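Local coordinates for protein putative modification methylase (Thermus thermophilus, PDB 2ZIF) that binds S-adenosylmethionine and probably methylates the exocyclic N4 of cytosine in DNA, as a methyltransferase of the N4/N6 family, at residues Leu24-Ala29 / Val288-Thr293; Ala218-Glu223 / Gly247-Ala252; Val238-Phe243 / Arg259-Glu264. All blocks are in the same frame, centred on the assembly; numbering follows the deposited sequence.

Interaction 1 (Leu24-Ala29 / Val288-Thr293); sequences LHVGDA and VLDGAT. With SAM (S-adenosylmethionine), chain D.
Leu24 and His25 pair in parallel with Val288 and Leu289, joining strand 23-26 to the short C-terminal strand 287-289 in the Rossmann-like sheet of the methyltransferase fold. Leu289 N donates a hydrogen bond to Leu24 O at 2.9 Å, and Val26 N returns a longer bond of 3.2 Å to Leu289 O, coming in well above the carbonyl plane (50° out of it). On one face of the sheet Leu24 and Val288 sit together, with Leu24 also resting on Ala270 and Ala273 of helix 267-280. On the other, His25 and Leu289 lie side by side and point the same way. His25 has its ring anti to the carbonyl carbon (chi1 -62°), which brings CE1 to within a short 3.2 Å of Leu289 CD1 in the model; the methyl meets the ring obliquely, while Phe36 makes an edge-to-face contact with the same imidazole. Val26 and Val288 cross at an angle, Val26 CG2 and Val288 CG1 modelled unusually close, 3.2 Å, and Val26 CB lies 3.7 Å from Asp290 OD1, a carboxylate at the exposed end of the contact. Past Val26 the two chains separate, the 288-293 side running out to the surface and the 24-29 side turning in to the cofactor. Asp28 does two jobs there: OD2 caps the following helix at Glu31 N, and OD1 takes a bond from the cofactor's N6. That division of labour holds the carboxylate in place beside the adenine. The adenine is read by backbone as well, since Ala29 N points almost straight (173°) at N1 of S-adenosylmethionine, the two atoms 2.6 Å apart.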
loop_
_atom_site.group_PDB
_atom_site.type_symbol
_atom_site.label_atom_id
_atom_site.label_comp_id
_atom_site.label_asym_id
_atom_site.label_seq_id
_atom_site.Cartn_x
_atom_site.Cartn_y
_atom_site.Cartn_z
ATOM N N LEU B 24 -26.793 -1.177 -16.481
ATOM C CA LEU B 24 -25.445 -0.851 -16.912
ATOM C C LEU B 24 -25.567 0.319 -17.888
ATOM O O LEU B 24 -26.144 0.180 -18.965
ATOM C CB LEU B 24 -24.801 -2.045 -17.612
ATOM C CG LEU B 24 -23.269 -2.118 -17.641
ATOM C CD1 LEU B 24 -22.846 -2.855 -18.906
ATOM C CD2 LEU B 24 -22.646 -0.726 -17.604
ATOM N N HIS B 25 -25.039 1.474 -17.501
ATOM C CA HIS B 25 -25.090 2.665 -18.346
ATOM C C HIS B 25 -23.852 2.744 -19.242
ATOM O O HIS B 25 -22.721 2.752 -18.750
ATOM C CB HIS B 25 -25.171 3.924 -17.478
ATOM C CG HIS B 25 -26.404 3.996 -16.633
ATOM N ND1 HIS B 25 -27.495 4.767 -16.973
ATOM C CD2 HIS B 25 -26.734 3.367 -15.479
ATOM C CE1 HIS B 25 -28.442 4.609 -16.066
ATOM N NE2 HIS B 25 -28.006 3.765 -15.149
ATOM N N VAL B 26 -24.068 2.793 -20.553
ATOM C CA VAL B 26 -22.957 2.893 -21.491
ATOM C C VAL B 26 -22.600 4.366 -21.625
ATOM O O VAL B 26 -23.379 5.161 -22.154
ATOM C CB VAL B 26 -23.326 2.322 -22.871
ATOM C CG1 VAL B 26 -22.111 2.331 -23.786
ATOM C CG2 VAL B 26 -23.850 0.920 -22.715
ATOM N N GLY B 27 -21.425 4.726 -21.121
ATOM C CA GLY B 27 -20.996 6.108 -21.176
ATOM C C GLY B 27 -19.764 6.406 -20.343
ATOM O O GLY B 27 -19.043 5.495 -19.909
ATOM N N ASP B 28 -19.525 7.695 -20.125
ATOM C CA ASP B 28 -18.380 8.165 -19.362
ATOM C C ASP B 28 -18.697 8.286 -17.874
ATOM O O ASP B 28 -19.589 9.041 -17.474
ATOM C CB ASP B 28 -17.931 9.520 -19.893
ATOM C CG ASP B 28 -16.827 10.124 -19.066
ATOM O OD1 ASP B 28 -15.648 9.809 -19.324
ATOM O OD2 ASP B 28 -17.147 10.910 -18.147
ATOM N N ALA B 29 -17.936 7.549 -17.070
ATOM C CA ALA B 29 -18.083 7.508 -15.624
ATOM C C ALA B 29 -18.313 8.862 -14.965
ATOM O O ALA B 29 -19.165 8.978 -14.088
ATOM C CB ALA B 29 -16.864 6.825 -15.002
ATOM N N VAL B 288 -29.036 -2.603 -20.393
ATOM C CA VAL B 288 -28.008 -1.669 -20.851
ATOM C C VAL B 288 -28.631 -0.380 -21.390
ATOM O O VAL B 288 -29.412 -0.406 -22.335
ATOM C CB VAL B 288 -27.128 -2.329 -21.935
ATOM C CG1 VAL B 288 -26.137 -1.325 -22.502
ATOM C CG2 VAL B 288 -26.393 -3.510 -21.333
ATOM N N LEU B 289 -28.266 0.748 -20.792
ATOM C CA LEU B 289 -28.824 2.036 -21.185
ATOM C C LEU B 289 -27.880 2.971 -21.927
ATOM O O LEU B 289 -27.028 3.603 -21.310
ATOM C CB LEU B 289 -29.340 2.765 -19.943
ATOM C CG LEU B 289 -30.276 1.992 -19.013
ATOM C CD1 LEU B 289 -30.548 2.830 -17.779
ATOM C CD2 LEU B 289 -31.578 1.652 -19.729
ATOM N N ASP B 290 -28.045 3.073 -23.245
ATOM C CA ASP B 290 -27.217 3.972 -24.051
ATOM C C ASP B 290 -27.656 5.401 -23.766
ATOM O O ASP B 290 -26.838 6.319 -23.706
ATOM C CB ASP B 290 -27.402 3.709 -25.549
ATOM C CG ASP B 290 -26.705 2.451 -26.018
ATOM O OD1 ASP B 290 -25.469 2.354 -25.851
ATOM O OD2 ASP B 290 -27.395 1.564 -26.566
ATOM N N GLY B 291 -28.964 5.571 -23.595
ATOM C CA GLY B 291 -29.527 6.884 -23.336
ATOM C C GLY B 291 -30.425 7.300 -24.486
ATOM O O GLY B 291 -30.936 8.419 -24.519
ATOM N N ALA B 292 -30.613 6.380 -25.430
ATOM C CA ALA B 292 -31.443 6.610 -26.608
ATOM C C ALA B 292 -32.798 7.213 -26.257
ATOM O O ALA B 292 -33.283 7.070 -25.133
ATOM C CB ALA B 292 -31.641 5.299 -27.365
ATOM N N THR B 293 -33.399 7.886 -27.235
ATOM C CA THR B 293 -34.699 8.531 -27.073
ATOM C C THR B 293 -35.465 8.388 -28.391
ATOM O O THR B 293 -35.107 7.564 -29.233
ATOM C CB THR B 293 -34.533 10.038 -26.759
ATOM O OG1 THR B 293 -33.397 10.228 -25.907
ATOM C CG2 THR B 293 -35.769 10.577 -26.051
HETATM N N SAM D . -13.325 -5.732 -13.350
HETATM C CA SAM D . -13.959 -5.323 -14.609
HETATM C C SAM D . -14.624 -6.413 -15.467
HETATM O O SAM D . -14.719 -6.229 -16.685
HETATM O OXT SAM D . -15.041 -7.420 -14.884
HETATM C CB SAM D . -12.967 -4.579 -15.541
HETATM C CG SAM D . -12.927 -2.826 -15.209
HETATM S SD SAM D . -11.533 -2.135 -16.188
HETATM C CE SAM D . -10.089 -2.300 -15.089
HETATM C "C5'" SAM D . -11.887 -0.373 -16.346
HETATM C "C4'" SAM D . -13.044 -0.034 -17.298
HETATM O "O4'" SAM D . -13.287 1.358 -17.329
HETATM C "C3'" SAM D . -12.858 -0.478 -18.764
HETATM O "O3'" SAM D . -13.773 -1.495 -19.147
HETATM C "C2'" SAM D . -12.870 0.836 -19.543
HETATM O "O2'" SAM D . -13.619 0.738 -20.756
HETATM C "C1'" SAM D . -13.681 1.749 -18.620
HETATM N N9 SAM D . -13.393 3.192 -18.699
HETATM C C8 SAM D . -12.258 3.893 -18.933
HETATM N N7 SAM D . -12.434 5.221 -18.902
HETATM C C5 SAM D . -13.789 5.419 -18.626
HETATM C C6 SAM D . -14.662 6.487 -18.443
HETATM N N6 SAM D . -14.239 7.777 -18.523
HETATM N N1 SAM D . -15.996 6.275 -18.170
HETATM C C2 SAM D . -16.466 5.012 -18.080
HETATM N N3 SAM D . -15.688 3.924 -18.242
HETATM C C4 SAM D . -14.374 4.145 -18.506
#

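Interaction 2 (Ala218-Glu223 / Gly247-Ala252); sequences APFPLE and GTTLIA. With SAM (S-adenosylmethionine), chain D.
Phe220 and Leu222 make apolar contacts along helix 248-255. Phe220 CE1 lies 3.7 Å from Thr248 CB, the two side chains sliding past each other in opposite directions. Thr248 CG2 reaches the backbone of the other segment, 3.5 Å from Leu222 CA. One turn further on, Leu222 CD2 packs 3.7 Å from Ala252 CB and also touches the CG2 branch of Ile251, whose side chain it crosses at about a right angle.

The aromatic ring also has polar neighbours. Thr249 OG1 sits in the ring plane at its edge, 3.2 Å from Phe220 CZ, and is held there by hydrogen bonds to Asp241 and to Val45 O. Over one face of the ring, 3.5 Å above the plane and toward the rim, lies the amino nitrogen of S-adenosylmethionine. With CG between the backbone N and the carbonyl carbon (chi1 63°), the ring is swung in beside this amino group.

Hydrogen bonds to the ligand come from the helix start: Thr248 N meets OXT at 3.2 Å. Thr248 OG1 binds the same oxygen, although the modelled bond is so short that its length is doubtful; Arg276 is a second partner of this hydroxyl. A carboxylate at the N-terminal end of a helix would be favoured by the helix dipole. Gly247 at the N-cap, with positive phi, belongs to the glycine-rich cofactor loop typical of S-adenosylmethionine-dependent methyltransferases.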
loop_
_atom_site.group_PDB
_atom_site.type_symbol
_atom_site.label_atom_id
_atom_site.label_comp_id
_atom_site.label_asym_id
_atom_site.label_seq_id
_atom_site.Cartn_x
_atom_site.Cartn_y
_atom_site.Cartn_z
ATOM N N ALA B 218 -10.369 -8.513 -17.492
ATOM C CA ALA B 218 -11.073 -8.416 -16.220
ATOM C C ALA B 218 -10.064 -8.484 -15.091
ATOM O O ALA B 218 -9.662 -9.568 -14.669
ATOM C CB ALA B 218 -12.082 -9.544 -16.087
ATOM N N PRO B 219 -9.639 -7.317 -14.585
ATOM C CA PRO B 219 -8.665 -7.181 -13.495
ATOM C C PRO B 219 -8.923 -8.074 -12.288
ATOM O O PRO B 219 -8.038 -8.229 -11.442
ATOM C CB PRO B 219 -8.752 -5.696 -13.137
ATOM C CG PRO B 219 -10.155 -5.334 -13.535
ATOM C CD PRO B 219 -10.241 -6.010 -14.879
ATOM N N PHE B 220 -10.121 -8.656 -12.193
ATOM C CA PHE B 220 -10.392 -9.518 -11.054
ATOM C C PHE B 220 -11.486 -10.575 -11.206
ATOM O O PHE B 220 -12.470 -10.375 -11.910
ATOM C CB PHE B 220 -10.641 -8.660 -9.796
ATOM C CG PHE B 220 -11.846 -7.752 -9.880
ATOM C CD1 PHE B 220 -13.130 -8.266 -10.038
ATOM C CD2 PHE B 220 -11.703 -6.381 -9.733
ATOM C CE1 PHE B 220 -14.250 -7.419 -10.040
ATOM C CE2 PHE B 220 -12.814 -5.537 -9.733
ATOM C CZ PHE B 220 -14.084 -6.059 -9.887
ATOM N N PRO B 221 -11.307 -11.725 -10.530
ATOM C CA PRO B 221 -12.210 -12.880 -10.510
ATOM C C PRO B 221 -13.572 -12.569 -9.878
ATOM O O PRO B 221 -13.708 -11.637 -9.082
ATOM C CB PRO B 221 -11.446 -13.908 -9.674
ATOM C CG PRO B 221 -10.034 -13.525 -9.854
ATOM C CD PRO B 221 -10.080 -12.032 -9.779
ATOM N N LEU B 222 -14.563 -13.381 -10.227
ATOM C CA LEU B 222 -15.909 -13.238 -9.711
ATOM C C LEU B 222 -15.887 -13.490 -8.209
ATOM O O LEU B 222 -16.599 -12.839 -7.451
ATOM C CB LEU B 222 -16.837 -14.260 -10.376
ATOM C CG LEU B 222 -18.234 -13.847 -10.862
ATOM C CD1 LEU B 222 -19.105 -15.114 -10.953
ATOM C CD2 LEU B 222 -18.871 -12.827 -9.916
ATOM N N GLU B 223 -15.064 -14.442 -7.790
ATOM C CA GLU B 223 -14.967 -14.797 -6.386
ATOM C C GLU B 223 -14.517 -13.630 -5.503
ATOM O O GLU B 223 -15.001 -13.483 -4.381
ATOM C CB GLU B 223 -14.012 -15.978 -6.208
ATOM C CG GLU B 223 -14.266 -16.792 -4.945
ATOM C CD GLU B 223 -13.226 -17.891 -4.738
ATOM O OE1 GLU B 223 -12.789 -18.510 -5.741
ATOM O OE2 GLU B 223 -12.854 -18.144 -3.568
ATOM N N GLY B 247 -18.504 -6.517 -16.518
ATOM C CA GLY B 247 -19.474 -6.590 -15.436
ATOM C C GLY B 247 -19.313 -7.568 -14.280
ATOM O O GLY B 247 -20.315 -7.933 -13.660
ATOM N N THR B 248 -18.085 -7.984 -13.971
ATOM C CA THR B 248 -17.861 -8.911 -12.864
ATOM C C THR B 248 -18.519 -8.412 -11.577
ATOM O O THR B 248 -19.179 -9.189 -10.878
ATOM C CB THR B 248 -16.370 -9.098 -12.561
ATOM O OG1 THR B 248 -15.674 -9.368 -13.774
ATOM C CG2 THR B 248 -16.159 -10.266 -11.597
ATOM N N THR B 249 -18.340 -7.126 -11.265
ATOM C CA THR B 249 -18.932 -6.566 -10.051
ATOM C C THR B 249 -20.442 -6.628 -10.111
ATOM O O THR B 249 -21.092 -6.974 -9.133
ATOM C CB THR B 249 -18.525 -5.110 -9.817
ATOM O OG1 THR B 249 -17.098 -5.009 -9.796
ATOM C CG2 THR B 249 -19.071 -4.622 -8.474
ATOM N N LEU B 250 -20.998 -6.291 -11.267
ATOM C CA LEU B 250 -22.446 -6.321 -11.455
ATOM C C LEU B 250 -22.947 -7.741 -11.212
ATOM O O LEU B 250 -23.865 -7.962 -10.424
ATOM C CB LEU B 250 -22.804 -5.886 -12.879
ATOM C CG LEU B 250 -22.199 -4.560 -13.362
ATOM C CD1 LEU B 250 -22.736 -4.255 -14.758
ATOM C CD2 LEU B 250 -22.532 -3.428 -12.394
ATOM N N ILE B 251 -22.332 -8.707 -11.887
ATOM C CA ILE B 251 -22.716 -10.103 -11.735
ATOM C C ILE B 251 -22.621 -10.557 -10.270
ATOM O O ILE B 251 -23.544 -11.188 -9.750
ATOM C CB ILE B 251 -21.833 -11.002 -12.639
ATOM C CG1 ILE B 251 -22.160 -10.717 -14.106
ATOM C CG2 ILE B 251 -22.057 -12.470 -12.319
ATOM C CD1 ILE B 251 -21.237 -11.404 -15.090
ATOM N N ALA B 252 -21.510 -10.218 -9.613
ATOM C CA ALA B 252 -21.290 -10.576 -8.212
ATOM C C ALA B 252 -22.376 -9.997 -7.314
ATOM O O ALA B 252 -22.821 -10.642 -6.372
ATOM C CB ALA B 252 -19.925 -10.081 -7.747
HETATM N N SAM D . -13.325 -5.732 -13.350
HETATM C CA SAM D . -13.959 -5.323 -14.609
HETATM C C SAM D . -14.624 -6.413 -15.467
HETATM O O SAM D . -14.719 -6.229 -16.685
HETATM O OXT SAM D . -15.041 -7.420 -14.884
HETATM C CB SAM D . -12.967 -4.579 -15.541
HETATM C CG SAM D . -12.927 -2.826 -15.209
HETATM S SD SAM D . -11.533 -2.135 -16.188
HETATM C CE SAM D . -10.089 -2.300 -15.089
HETATM C "C5'" SAM D . -11.887 -0.373 -16.346
HETATM C "C4'" SAM D . -13.044 -0.034 -17.298
HETATM O "O4'" SAM D . -13.287 1.358 -17.329
HETATM C "C3'" SAM D . -12.858 -0.478 -18.764
HETATM O "O3'" SAM D . -13.773 -1.495 -19.147
HETATM C "C2'" SAM D . -12.870 0.836 -19.543
HETATM O "O2'" SAM D . -13.619 0.738 -20.756
HETATM C "C1'" SAM D . -13.681 1.749 -18.620
HETATM N N9 SAM D . -13.393 3.192 -18.699
HETATM C C8 SAM D . -12.258 3.893 -18.933
HETATM N N7 SAM D . -12.434 5.221 -18.902
HETATM C C5 SAM D . -13.789 5.419 -18.626
HETATM C C6 SAM D . -14.662 6.487 -18.443
HETATM N N6 SAM D . -14.239 7.777 -18.523
HETATM N N1 SAM D . -15.996 6.275 -18.170
HETATM C C2 SAM D . -16.466 5.012 -18.080
HETATM N N3 SAM D . -15.688 3.924 -18.242
HETATM C C4 SAM D . -14.374 4.145 -18.506
#

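Interaction 3 (Val238-Phe243 / Arg259-Glu264); sequences VVLDPF and RALGVE. With SAM (S-adenosylmethionine), chain D.
Val238 to Asp241 run parallel to Arg259 to Gly262, residue facing residue, the two short strands inclined at 24° to each other. Four backbone bonds join them. Val239 N points at Arg259 O from 2.9 Å, nearly along the C=O axis; Leu261 N answers to Val239 O with a weak bond; Asp241 N reaches Leu261 O at 3.2 Å; and Val263 N closes the series on Asp241 O at 3.1 Å.

The tight part is the C-terminal end. Gly262, with no side chain, lets its CA lie close against Asp241 O, and Val263 CB is 3.3 Å from Pro242 O. Asp241 starts an Asx turn: its OD1 accepts from Phe243 N at 2.8 Å, while Thr46 and Thr249 hold the two carboxylate oxygens, so the buried group is fixed on several sides. The turn carries Phe243 to the cofactor, its CB and ring lying obliquely against the ribose O4'. Glu264 ends the other strand with its chain stretched at the first torsion (chi1 171°) and bent at the second (41°), which lets the carboxylate take both ribose hydroxyls: O3' binds OE1 at 2.8 Å and O2' binds OE2 at 2.9 Å. Gly245 N bonds to OE1 and Val266 N to OE2, holding the carboxylate for them. An acidic residue at the C-terminal end of the second strand, gripping the ribose hydroxyls, is a hallmark of Rossmann-like methyltransferases.

At the start of the strands the packing is looser. Arg259 is exposed, its NH1 only grazing Val238 CG2 at 4.2 Å, while Leu261 bridges to Val238 and Leu240 through CD2.

The two are the strands of a beta-alpha-beta unit, joined through helix 248-255. Strand 41-46 flanks 238-241, strand 23-26 flanks 259-264, and helices 29-34 and 65-86 cover Pro242 and Phe243.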
loop_
_atom_site.group_PDB
_atom_site.type_symbol
_atom_site.label_atom_id
_atom_site.label_comp_id
_atom_site.label_asym_id
_atom_site.label_seq_id
_atom_site.Cartn_x
_atom_site.Cartn_y
_atom_site.Cartn_z
ATOM N N VAL B 238 -27.490 -1.160 -3.144
ATOM C CA VAL B 238 -27.053 -0.814 -4.486
ATOM C C VAL B 238 -25.531 -0.887 -4.544
ATOM O O VAL B 238 -24.839 -0.227 -3.769
ATOM C CB VAL B 238 -27.519 0.613 -4.864
ATOM C CG1 VAL B 238 -26.914 1.030 -6.202
ATOM C CG2 VAL B 238 -29.038 0.644 -4.941
ATOM N N VAL B 239 -25.017 -1.715 -5.445
ATOM C CA VAL B 239 -23.577 -1.859 -5.602
ATOM C C VAL B 239 -23.167 -1.172 -6.901
ATOM O O VAL B 239 -23.756 -1.410 -7.955
ATOM C CB VAL B 239 -23.170 -3.349 -5.607
ATOM C CG1 VAL B 239 -21.662 -3.493 -5.852
ATOM C CG2 VAL B 239 -23.538 -3.976 -4.261
ATOM N N LEU B 240 -22.163 -0.306 -6.820
ATOM C CA LEU B 240 -21.722 0.433 -7.995
ATOM C C LEU B 240 -20.312 0.115 -8.476
ATOM O O LEU B 240 -19.403 -0.083 -7.680
ATOM C CB LEU B 240 -21.787 1.936 -7.706
ATOM C CG LEU B 240 -22.005 2.970 -8.818
ATOM C CD1 LEU B 240 -21.761 4.351 -8.225
ATOM C CD2 LEU B 240 -21.088 2.759 -9.989
ATOM N N ASP B 241 -20.154 0.074 -9.795
ATOM C CA ASP B 241 -18.859 -0.120 -10.430
ATOM C C ASP B 241 -18.894 0.835 -11.617
ATOM O O ASP B 241 -19.544 0.553 -12.627
ATOM C CB ASP B 241 -18.667 -1.551 -10.943
ATOM C CG ASP B 241 -17.258 -1.788 -11.467
ATOM O OD1 ASP B 241 -16.615 -0.799 -11.877
ATOM O OD2 ASP B 241 -16.792 -2.951 -11.478
ATOM N N PRO B 242 -18.203 1.982 -11.513
ATOM C CA PRO B 242 -18.188 2.956 -12.609
ATOM C C PRO B 242 -17.356 2.497 -13.809
ATOM O O PRO B 242 -17.413 3.104 -14.876
ATOM C CB PRO B 242 -17.589 4.211 -11.965
ATOM C CG PRO B 242 -17.632 3.948 -10.491
ATOM C CD PRO B 242 -17.400 2.472 -10.389
ATOM N N PHE B 243 -16.576 1.437 -13.623
ATOM C CA PHE B 243 -15.723 0.903 -14.684
ATOM C C PHE B 243 -16.024 -0.582 -14.831
ATOM O O PHE B 243 -15.140 -1.416 -14.704
ATOM C CB PHE B 243 -14.254 1.095 -14.302
ATOM C CG PHE B 243 -13.890 2.514 -13.998
ATOM C CD1 PHE B 243 -13.518 2.887 -12.715
ATOM C CD2 PHE B 243 -13.930 3.485 -14.991
ATOM C CE1 PHE B 243 -13.188 4.203 -12.416
ATOM C CE2 PHE B 243 -13.602 4.815 -14.704
ATOM C CZ PHE B 243 -13.230 5.172 -13.412
ATOM N N ARG B 259 -28.675 -5.004 -5.610
ATOM C CA ARG B 259 -29.036 -4.337 -6.855
ATOM C C ARG B 259 -27.757 -3.887 -7.575
ATOM O O ARG B 259 -26.913 -3.209 -6.985
ATOM C CB ARG B 259 -29.923 -3.126 -6.570
ATOM C CG ARG B 259 -31.172 -3.445 -5.765
ATOM C CD ARG B 259 -32.071 -2.223 -5.640
ATOM N NE ARG B 259 -32.626 -1.833 -6.934
ATOM C CZ ARG B 259 -33.051 -0.609 -7.230
ATOM N NH1 ARG B 259 -32.983 0.356 -6.314
ATOM N NH2 ARG B 259 -33.540 -0.346 -8.440
ATOM N N ALA B 260 -27.619 -4.262 -8.845
ATOM C CA ALA B 260 -26.439 -3.898 -9.624
ATOM C C ALA B 260 -26.574 -2.589 -10.383
ATOM O O ALA B 260 -27.620 -2.278 -10.948
ATOM C CB ALA B 260 -26.085 -5.015 -10.602
ATOM N N LEU B 261 -25.493 -1.825 -10.393
ATOM C CA LEU B 261 -25.458 -0.558 -11.092
ATOM C C LEU B 261 -24.048 -0.358 -11.659
ATOM O O LEU B 261 -23.054 -0.631 -10.978
ATOM C CB LEU B 261 -25.815 0.575 -10.129
ATOM C CG LEU B 261 -25.866 1.976 -10.744
ATOM C CD1 LEU B 261 -26.945 2.023 -11.823
ATOM C CD2 LEU B 261 -26.136 3.003 -9.664
ATOM N N GLY B 262 -23.954 0.105 -12.903
ATOM C CA GLY B 262 -22.640 0.303 -13.487
ATOM C C GLY B 262 -22.517 1.189 -14.713
ATOM O O GLY B 262 -23.487 1.440 -15.430
ATOM N N VAL B 263 -21.296 1.665 -14.943
ATOM C CA VAL B 263 -20.983 2.509 -16.090
ATOM C C VAL B 263 -19.864 1.824 -16.873
ATOM O O VAL B 263 -18.993 1.191 -16.285
ATOM C CB VAL B 263 -20.482 3.899 -15.648
ATOM C CG1 VAL B 263 -20.649 4.897 -16.788
ATOM C CG2 VAL B 263 -21.222 4.350 -14.407
ATOM N N GLU B 264 -19.892 1.942 -18.194
ATOM C CA GLU B 264 -18.871 1.329 -19.045
ATOM C C GLU B 264 -18.800 2.109 -20.348
ATOM O O GLU B 264 -19.779 2.185 -21.095
ATOM C CB GLU B 264 -19.213 -0.146 -19.299
ATOM C CG GLU B 264 -18.357 -0.867 -20.345
ATOM C CD GLU B 264 -16.879 -0.524 -20.271
ATOM O OE1 GLU B 264 -16.331 -0.397 -19.153
ATOM O OE2 GLU B 264 -16.255 -0.398 -21.344
HETATM N N SAM D . -13.325 -5.732 -13.350
HETATM C CA SAM D . -13.959 -5.323 -14.609
HETATM C C SAM D . -14.624 -6.413 -15.467
HETATM O O SAM D . -14.719 -6.229 -16.685
HETATM O OXT SAM D . -15.041 -7.420 -14.884
HETATM C CB SAM D . -12.967 -4.579 -15.541
HETATM C CG SAM D . -12.927 -2.826 -15.209
HETATM S SD SAM D . -11.533 -2.135 -16.188
HETATM C CE SAM D . -10.089 -2.300 -15.089
HETATM C "C5'" SAM D . -11.887 -0.373 -16.346
HETATM C "C4'" SAM D . -13.044 -0.034 -17.298
HETATM O "O4'" SAM D . -13.287 1.358 -17.329
HETATM C "C3'" SAM D . -12.858 -0.478 -18.764
HETATM O "O3'" SAM D . -13.773 -1.495 -19.147
HETATM C "C2'" SAM D . -12.870 0.836 -19.543
HETATM O "O2'" SAM D . -13.619 0.738 -20.756
HETATM C "C1'" SAM D . -13.681 1.749 -18.620
HETATM N N9 SAM D . -13.393 3.192 -18.699
HETATM C C8 SAM D . -12.258 3.893 -18.933
HETATM N N7 SAM D . -12.434 5.221 -18.902
HETATM C C5 SAM D . -13.789 5.419 -18.626
HETATM C C6 SAM D . -14.662 6.487 -18.443
HETATM N N6 SAM D . -14.239 7.777 -18.523
HETATM N N1 SAM D . -15.996 6.275 -18.170
HETATM C C2 SAM D . -16.466 5.012 -18.080
HETATM N N3 SAM D . -15.688 3.924 -18.242
HETATM C C4 SAM D . -14.374 4.145 -18.506
#

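From the N terminus, segment 24-29 waits for nearly the whole chain before 288-293 returns to pair with it, so interaction 1 closes the longest loop and both other contacts nest inside it. Interaction 2 opens at 218-223; before 247-252 closes it, 238-243 has begun interaction 3, which ends at 259-264, so these two cross. Strand 23-26 lies beside strand 259-264, and His25 N bonds to Gly262 O, so interactions 1 and 3 belong to one continuous sheet. Leu250, on the helix of interaction 2, packs on Leu24 and Leu261. Each touches a different part of S-adenosylmethionine: adenine at interaction 1, ribose at interaction 3, the amino-acid end at interaction 2.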